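Local coordinates for protein histidine kinase (Synechocystis sp., PDB 5DFY) that senses light through a phycocyanobilin-binding GAF domain, the part present here, and as a whole protein probably transfers phosphate from ATP to a protein histidine in two-component signalling, at residues R75-P78 and G82-I85; L125-G128 and T132-F135. One frame throughout, in Å; residues are numbered along the deposited sequence.

In the fold
Both contacts lie near the surface of the bilin-binding GAF domain, at the two outermost strands of its antiparallel sheet, with centres 23 Å apart and no touch between them. Interaction 1 pairs strands 70-76 and 82-89 at the turn end of a hairpin; it is chiefly polar, with backbone hydrogen bonds, a salt bridge and a water bridge. Interaction 2 brings strand 125-127 against the loop that leads into helix 137-145, smaller in area and wholly apolar between its segments. Phycocyanobilin connects them: Phe84 of interaction 1 meets the ethyl carbon CAB on the terminal ring that carries OB, whereas Leu125 and Phe135 of interaction 2 touch its two propionate arms.

Interaction 1: residues R75-P78 and G82-I85; sequences RFNP and GEFI. With CYC (phycocyanobilin), chain B.
Arg75 and Glu83 form an antiparallel hydrogen-bonded pair: Arg75 N donates to Glu83 O at 2.9 Å, nearly straight at 174°, and Glu83 N returns a more bent bond to Arg75 O. Their side chains run alongside each other on one face of the sheet, CG anti to the backbone N in both (chi1 -177°), which sets the two chains side by side, and a long salt bridge joins Arg75 NH2 to Glu83 OE1 (3.5 Å). OE1 lies at the guanidinium edge, though the two planes are almost perpendicular (88°), while Ile85 CG2 sits over one guanidinium face, 3.9 Å from Arg75 CZ. Cutting Arg75 back to an alanine would probably leave the Glu83 carboxylate without this charge partner and Ile85 CG2 without the flat group it lies against. Phe76 faces Gly82 in a non-hydrogen-bonded pair. Asn77 ND2 bonds to Ser81 OG and also donates to a water, which in turn donates to Glu83 OE1. Phe84, next to Glu83 but turned away from 75-78, brings CE1 within 3.5 Å of phycocyanobilin CAB. Strand 161-170 flanks strand 70-76 on its other edge: Trp163 packs against Arg75 and Ile85, and Leu162 and Leu165 against Phe76.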
loop_
_atom_site.group_PDB
_atom_site.type_symbol
_atom_site.label_atom_id
_atom_site.label_comp_id
_atom_site.label_asym_id
_atom_site.label_seq_id
_atom_site.Cartn_x
_atom_site.Cartn_y
_atom_site.Cartn_z
ATOM N N ARG A 75 -13.974 9.969 1.825
ATOM C CA ARG A 75 -13.525 9.071 0.756
ATOM C C ARG A 75 -13.777 9.710 -0.593
ATOM O O ARG A 75 -14.901 10.140 -0.859
ATOM C CB ARG A 75 -14.260 7.744 0.845
ATOM C CG ARG A 75 -13.811 6.727 -0.189
ATOM C CD ARG A 75 -14.612 5.456 -0.093
ATOM N NE ARG A 75 -16.002 5.749 -0.400
ATOM C CZ ARG A 75 -17.046 5.066 0.055
ATOM N NH1 ARG A 75 -16.878 4.012 0.842
ATOM N NH2 ARG A 75 -18.265 5.453 -0.285
ATOM N N PHE A 76 -12.750 9.769 -1.439
ATOM C CA PHE A 76 -12.908 10.306 -2.788
ATOM C C PHE A 76 -13.699 9.391 -3.717
ATOM O O PHE A 76 -13.569 8.162 -3.710
ATOM C CB PHE A 76 -11.549 10.583 -3.392
ATOM C CG PHE A 76 -10.848 11.784 -2.812
ATOM C CD1 PHE A 76 -11.373 13.063 -2.961
ATOM C CD2 PHE A 76 -9.666 11.645 -2.110
ATOM C CE1 PHE A 76 -10.712 14.166 -2.433
ATOM C CE2 PHE A 76 -8.996 12.733 -1.592
ATOM C CZ PHE A 76 -9.526 14.004 -1.739
ATOM N N ASN A 77 -14.551 10.027 -4.514
ATOM C CA ASN A 77 -15.253 9.361 -5.599
ATOM C C ASN A 77 -14.359 9.394 -6.816
ATOM O O ASN A 77 -13.363 10.109 -6.836
ATOM C CB ASN A 77 -16.566 10.061 -5.892
ATOM C CG ASN A 77 -17.566 9.917 -4.779
ATOM O OD1 ASN A 77 -17.696 8.852 -4.178
ATOM N ND2 ASN A 77 -18.292 10.999 -4.495
ATOM N N PRO A 78 -14.721 8.637 -7.858
ATOM C CA PRO A 78 -13.864 8.632 -9.044
ATOM C C PRO A 78 -13.641 10.027 -9.647
ATOM O O PRO A 78 -12.545 10.281 -10.144
ATOM C CB PRO A 78 -14.626 7.711 -10.001
ATOM C CG PRO A 78 -15.303 6.735 -9.077
ATOM C CD PRO A 78 -15.745 7.578 -7.903
ATOM N N GLY A 82 -16.274 13.811 -3.128
ATOM C CA GLY A 82 -16.115 12.840 -2.071
ATOM C C GLY A 82 -17.305 12.748 -1.152
ATOM O O GLY A 82 -18.294 13.465 -1.306
ATOM N N GLU A 83 -17.202 11.836 -0.203
ATOM C CA GLU A 83 -18.293 11.492 0.685
ATOM C C GLU A 83 -17.747 11.242 2.088
ATOM O O GLU A 83 -16.758 10.552 2.239
ATOM C CB GLU A 83 -19.003 10.246 0.141
ATOM C CG GLU A 83 -20.207 9.791 0.886
ATOM C CD GLU A 83 -20.724 8.474 0.335
ATOM O OE1 GLU A 83 -20.412 8.171 -0.843
ATOM O OE2 GLU A 83 -21.421 7.738 1.074
ATOM N N PHE A 84 -18.400 11.768 3.119
ATOM C CA PHE A 84 -18.081 11.365 4.478
ATOM C C PHE A 84 -18.614 9.991 4.736
ATOM O O PHE A 84 -19.762 9.682 4.392
ATOM C CB PHE A 84 -18.670 12.369 5.490
ATOM C CG PHE A 84 -17.995 13.692 5.448
ATOM C CD1 PHE A 84 -16.668 13.799 5.821
ATOM C CD2 PHE A 84 -18.656 14.818 5.003
ATOM C CE1 PHE A 84 -16.015 14.991 5.776
ATOM C CE2 PHE A 84 -17.991 16.035 4.943
ATOM C CZ PHE A 84 -16.677 16.123 5.342
ATOM N N ILE A 85 -17.793 9.145 5.327
ATOM C CA ILE A 85 -18.243 7.824 5.643
ATOM C C ILE A 85 -18.059 7.464 7.098
ATOM O O ILE A 85 -18.550 6.429 7.517
ATOM C CB ILE A 85 -17.552 6.788 4.731
ATOM C CG1 ILE A 85 -16.042 6.817 4.905
ATOM C CG2 ILE A 85 -17.908 7.077 3.252
ATOM C CD1 ILE A 85 -15.371 5.636 4.215
HETATM C CHA CYC B . -9.184 24.217 -0.280
HETATM N NA CYC B . -10.805 22.518 0.687
HETATM C C1A CYC B . -9.491 23.124 0.435
HETATM C C2A CYC B . -8.488 22.280 1.169
HETATM C C3A CYC B . -9.179 21.205 1.842
HETATM C C4A CYC B . -10.613 21.362 1.551
HETATM C CMA CYC B . -8.509 20.139 2.668
HETATM C CAA CYC B . -6.988 22.512 1.114
HETATM C CBA CYC B . -6.609 21.837 -0.222
HETATM C CGA CYC B . -5.150 21.958 -0.661
HETATM O O1A CYC B . -4.413 22.800 -0.100
HETATM O O2A CYC B . -4.674 21.239 -1.606
HETATM C CHB CYC B . -11.775 20.510 1.928
HETATM N NB CYC B . -11.097 19.987 4.287
HETATM C C1B CYC B . -11.835 19.757 3.013
HETATM C C2B CYC B . -12.673 18.563 3.174
HETATM C C3B CYC B . -12.494 18.060 4.470
HETATM C C4B CYC B . -11.546 18.921 5.211
HETATM C CMB CYC B . -13.565 18.018 2.080
HETATM C CAB CYC B . -13.167 16.830 5.067
HETATM C CBB CYC B . -12.137 15.738 5.311
HETATM O OB CYC B . -11.143 18.823 6.346
HETATM N NC CYC B . -14.626 24.684 -0.853
HETATM C C1C CYC B . -15.828 24.639 -0.562
HETATM C C2C CYC B . -16.705 25.685 -1.607
HETATM C C3C CYC B . -15.937 25.832 -2.654
HETATM C C4C CYC B . -14.447 25.658 -2.048
HETATM C CMC CYC B . -18.150 25.122 -1.861
HETATM C CAC CYC B . -16.047 27.224 -3.491
HETATM C CBC CYC B . -17.336 27.209 -4.280
HETATM O OC CYC B . -16.344 23.974 0.314
HETATM C CHD CYC B . -13.321 26.159 -2.576
HETATM N ND CYC B . -11.550 24.837 -1.249
HETATM C C1D CYC B . -11.954 25.878 -2.040
HETATM C C2D CYC B . -10.890 26.693 -2.298
HETATM C C3D CYC B . -9.807 26.159 -1.679
HETATM C C4D CYC B . -10.222 25.001 -1.029
HETATM C CMD CYC B . -10.975 27.947 -3.156
HETATM C CAD CYC B . -8.406 26.715 -1.693
HETATM C CBD CYC B . -8.121 27.485 -0.420
HETATM C CGD CYC B . -8.994 28.726 -0.364
HETATM O O1D CYC B . -9.944 28.817 0.460
HETATM O O2D CYC B . -8.787 29.692 -1.150
HETATM O O HOH W 1 -20.878 10.071 -3.088
#

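Interaction 2: residues L125-G128 and T132-F135; sequences LAVG and TAGF. With CYC (phycocyanobilin), chain B.
Val127 carries the apolar contact across to the loop, each of its methyls meeting a different residue most closely. CG1 of Val127 touches Ala133 CB at 3.9 Å, and CG2 of Val127 reaches Phe135 CZ at 3.8 Å. CG1 anti to the backbone N (chi1 169°) directs that methyl to Ala133 and leaves CG2, beside the backbone N, to meet the ring. Val127 and Phe135 approach from opposite directions, and the valine methyl arrives at the ring edge, near its plane. Ala133 CB instead lies over one face of the Phe135 ring, offset toward the rim, so the ring is bounded on an edge and a face by these two small side chains. Phe151 of strand 150-158 also packs on both Val127 and Phe135.

No hydrogen bond links the two segments. Backbone hydrogen bonds of Leu125 with Thr153 and Val127 with Phe151 tie the strand to 150-158, Trp177 NE1 donates to Val127 O, and Thr132 OG1 hydrogen-bonds to Asp129 O within the loop.

Contacts with the chromophore form the third group. The propionate oxygen O1D of phycocyanobilin approaches Phe135 CD1 obliquely at 3.4 Å, while Leu125 CD2 lies 3.6 Å from CAA, the first carbon of the other propionate arm. Phe135 also meets the ring of His139, a bilin-binding residue on helix 137-145, which carries the covalent attachment site Cys138. Edge strand, loop and helix thus line part of the bilin pocket near the propionates, in the GAF domain of a cyanobacteriochrome.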
loop_
_atom_site.group_PDB
_atom_site.type_symbol
_atom_site.label_atom_id
_atom_site.label_comp_id
_atom_site.label_asym_id
_atom_site.label_seq_id
_atom_site.Cartn_x
_atom_site.Cartn_y
_atom_site.Cartn_z
ATOM N N LEU A 125 -2.450 19.631 5.607
ATOM C CA LEU A 125 -2.745 21.031 5.868
ATOM C C LEU A 125 -3.239 21.152 7.306
ATOM O O LEU A 125 -4.207 20.484 7.710
ATOM C CB LEU A 125 -3.768 21.584 4.892
ATOM C CG LEU A 125 -4.209 23.036 5.134
ATOM C CD1 LEU A 125 -3.022 23.982 5.107
ATOM C CD2 LEU A 125 -5.252 23.456 4.114
ATOM N N ALA A 126 -2.556 21.998 8.060
ATOM C CA ALA A 126 -2.895 22.308 9.439
ATOM C C ALA A 126 -3.211 23.789 9.530
ATOM O O ALA A 126 -2.393 24.634 9.168
ATOM C CB ALA A 126 -1.756 21.953 10.383
ATOM N N VAL A 127 -4.398 24.094 10.027
ATOM C CA VAL A 127 -4.881 25.473 10.124
ATOM C C VAL A 127 -5.369 25.697 11.547
ATOM O O VAL A 127 -6.282 25.014 12.023
ATOM C CB VAL A 127 -5.993 25.746 9.107
ATOM C CG1 VAL A 127 -6.689 27.084 9.383
ATOM C CG2 VAL A 127 -5.422 25.722 7.698
ATOM N N GLY A 128 -4.743 26.646 12.226
ATOM C CA GLY A 128 -5.040 26.900 13.621
ATOM C C GLY A 128 -6.267 27.758 13.882
ATOM O O GLY A 128 -6.856 27.673 14.952
ATOM N N THR A 132 -8.619 33.368 10.343
ATOM C CA THR A 132 -7.451 34.169 9.989
ATOM C C THR A 132 -6.635 33.556 8.850
ATOM O O THR A 132 -5.507 33.983 8.582
ATOM C CB THR A 132 -6.535 34.366 11.206
ATOM O OG1 THR A 132 -5.927 33.120 11.570
ATOM C CG2 THR A 132 -7.311 34.911 12.379
ATOM N N ALA A 133 -7.204 32.575 8.158
ATOM C CA ALA A 133 -6.431 31.781 7.207
ATOM C C ALA A 133 -6.451 32.354 5.796
ATOM O O ALA A 133 -5.719 31.887 4.927
ATOM C CB ALA A 133 -6.948 30.343 7.187
ATOM N N GLY A 134 -7.299 33.350 5.564
ATOM C CA GLY A 134 -7.407 33.962 4.250
ATOM C C GLY A 134 -8.069 33.071 3.216
ATOM O O GLY A 134 -7.723 33.094 2.035
ATOM N N PHE A 135 -9.043 32.287 3.658
ATOM C CA PHE A 135 -9.727 31.375 2.764
ATOM C C PHE A 135 -10.726 32.094 1.873
ATOM O O PHE A 135 -11.209 33.184 2.193
ATOM C CB PHE A 135 -10.470 30.292 3.557
ATOM C CG PHE A 135 -9.579 29.254 4.183
ATOM C CD1 PHE A 135 -8.503 28.713 3.496
ATOM C CD2 PHE A 135 -9.848 28.799 5.460
ATOM C CE1 PHE A 135 -7.709 27.754 4.077
ATOM C CE2 PHE A 135 -9.055 27.838 6.042
ATOM C CZ PHE A 135 -7.990 27.315 5.346
HETATM C CHA CYC B . -9.184 24.217 -0.280
HETATM N NA CYC B . -10.805 22.518 0.687
HETATM C C1A CYC B . -9.491 23.124 0.435
HETATM C C2A CYC B . -8.488 22.280 1.169
HETATM C C3A CYC B . -9.179 21.205 1.842
HETATM C C4A CYC B . -10.613 21.362 1.551
HETATM C CMA CYC B . -8.509 20.139 2.668
HETATM C CAA CYC B . -6.988 22.512 1.114
HETATM C CBA CYC B . -6.609 21.837 -0.222
HETATM C CGA CYC B . -5.150 21.958 -0.661
HETATM O O1A CYC B . -4.413 22.800 -0.100
HETATM O O2A CYC B . -4.674 21.239 -1.606
HETATM C CHB CYC B . -11.775 20.510 1.928
HETATM N NB CYC B . -11.097 19.987 4.287
HETATM C C1B CYC B . -11.835 19.757 3.013
HETATM C C2B CYC B . -12.673 18.563 3.174
HETATM C C3B CYC B . -12.494 18.060 4.470
HETATM C C4B CYC B . -11.546 18.921 5.211
HETATM C CMB CYC B . -13.565 18.018 2.080
HETATM C CAB CYC B . -13.167 16.830 5.067
HETATM C CBB CYC B . -12.137 15.738 5.311
HETATM O OB CYC B . -11.143 18.823 6.346
HETATM N NC CYC B . -14.626 24.684 -0.853
HETATM C C1C CYC B . -15.828 24.639 -0.562
HETATM C C2C CYC B . -16.705 25.685 -1.607
HETATM C C3C CYC B . -15.937 25.832 -2.654
HETATM C C4C CYC B . -14.447 25.658 -2.048
HETATM C CMC CYC B . -18.150 25.122 -1.861
HETATM C CAC CYC B . -16.047 27.224 -3.491
HETATM C CBC CYC B . -17.336 27.209 -4.280
HETATM O OC CYC B . -16.344 23.974 0.314
HETATM C CHD CYC B . -13.321 26.159 -2.576
HETATM N ND CYC B . -11.550 24.837 -1.249
HETATM C C1D CYC B . -11.954 25.878 -2.040
HETATM C C2D CYC B . -10.890 26.693 -2.298
HETATM C C3D CYC B . -9.807 26.159 -1.679
HETATM C C4D CYC B . -10.222 25.001 -1.029
HETATM C CMD CYC B . -10.975 27.947 -3.156
HETATM C CAD CYC B . -8.406 26.715 -1.693
HETATM C CBD CYC B . -8.121 27.485 -0.420
HETATM C CGD CYC B . -8.994 28.726 -0.364
HETATM O O1D CYC B . -9.944 28.817 0.460
HETATM O O2D CYC B . -8.787 29.692 -1.150
#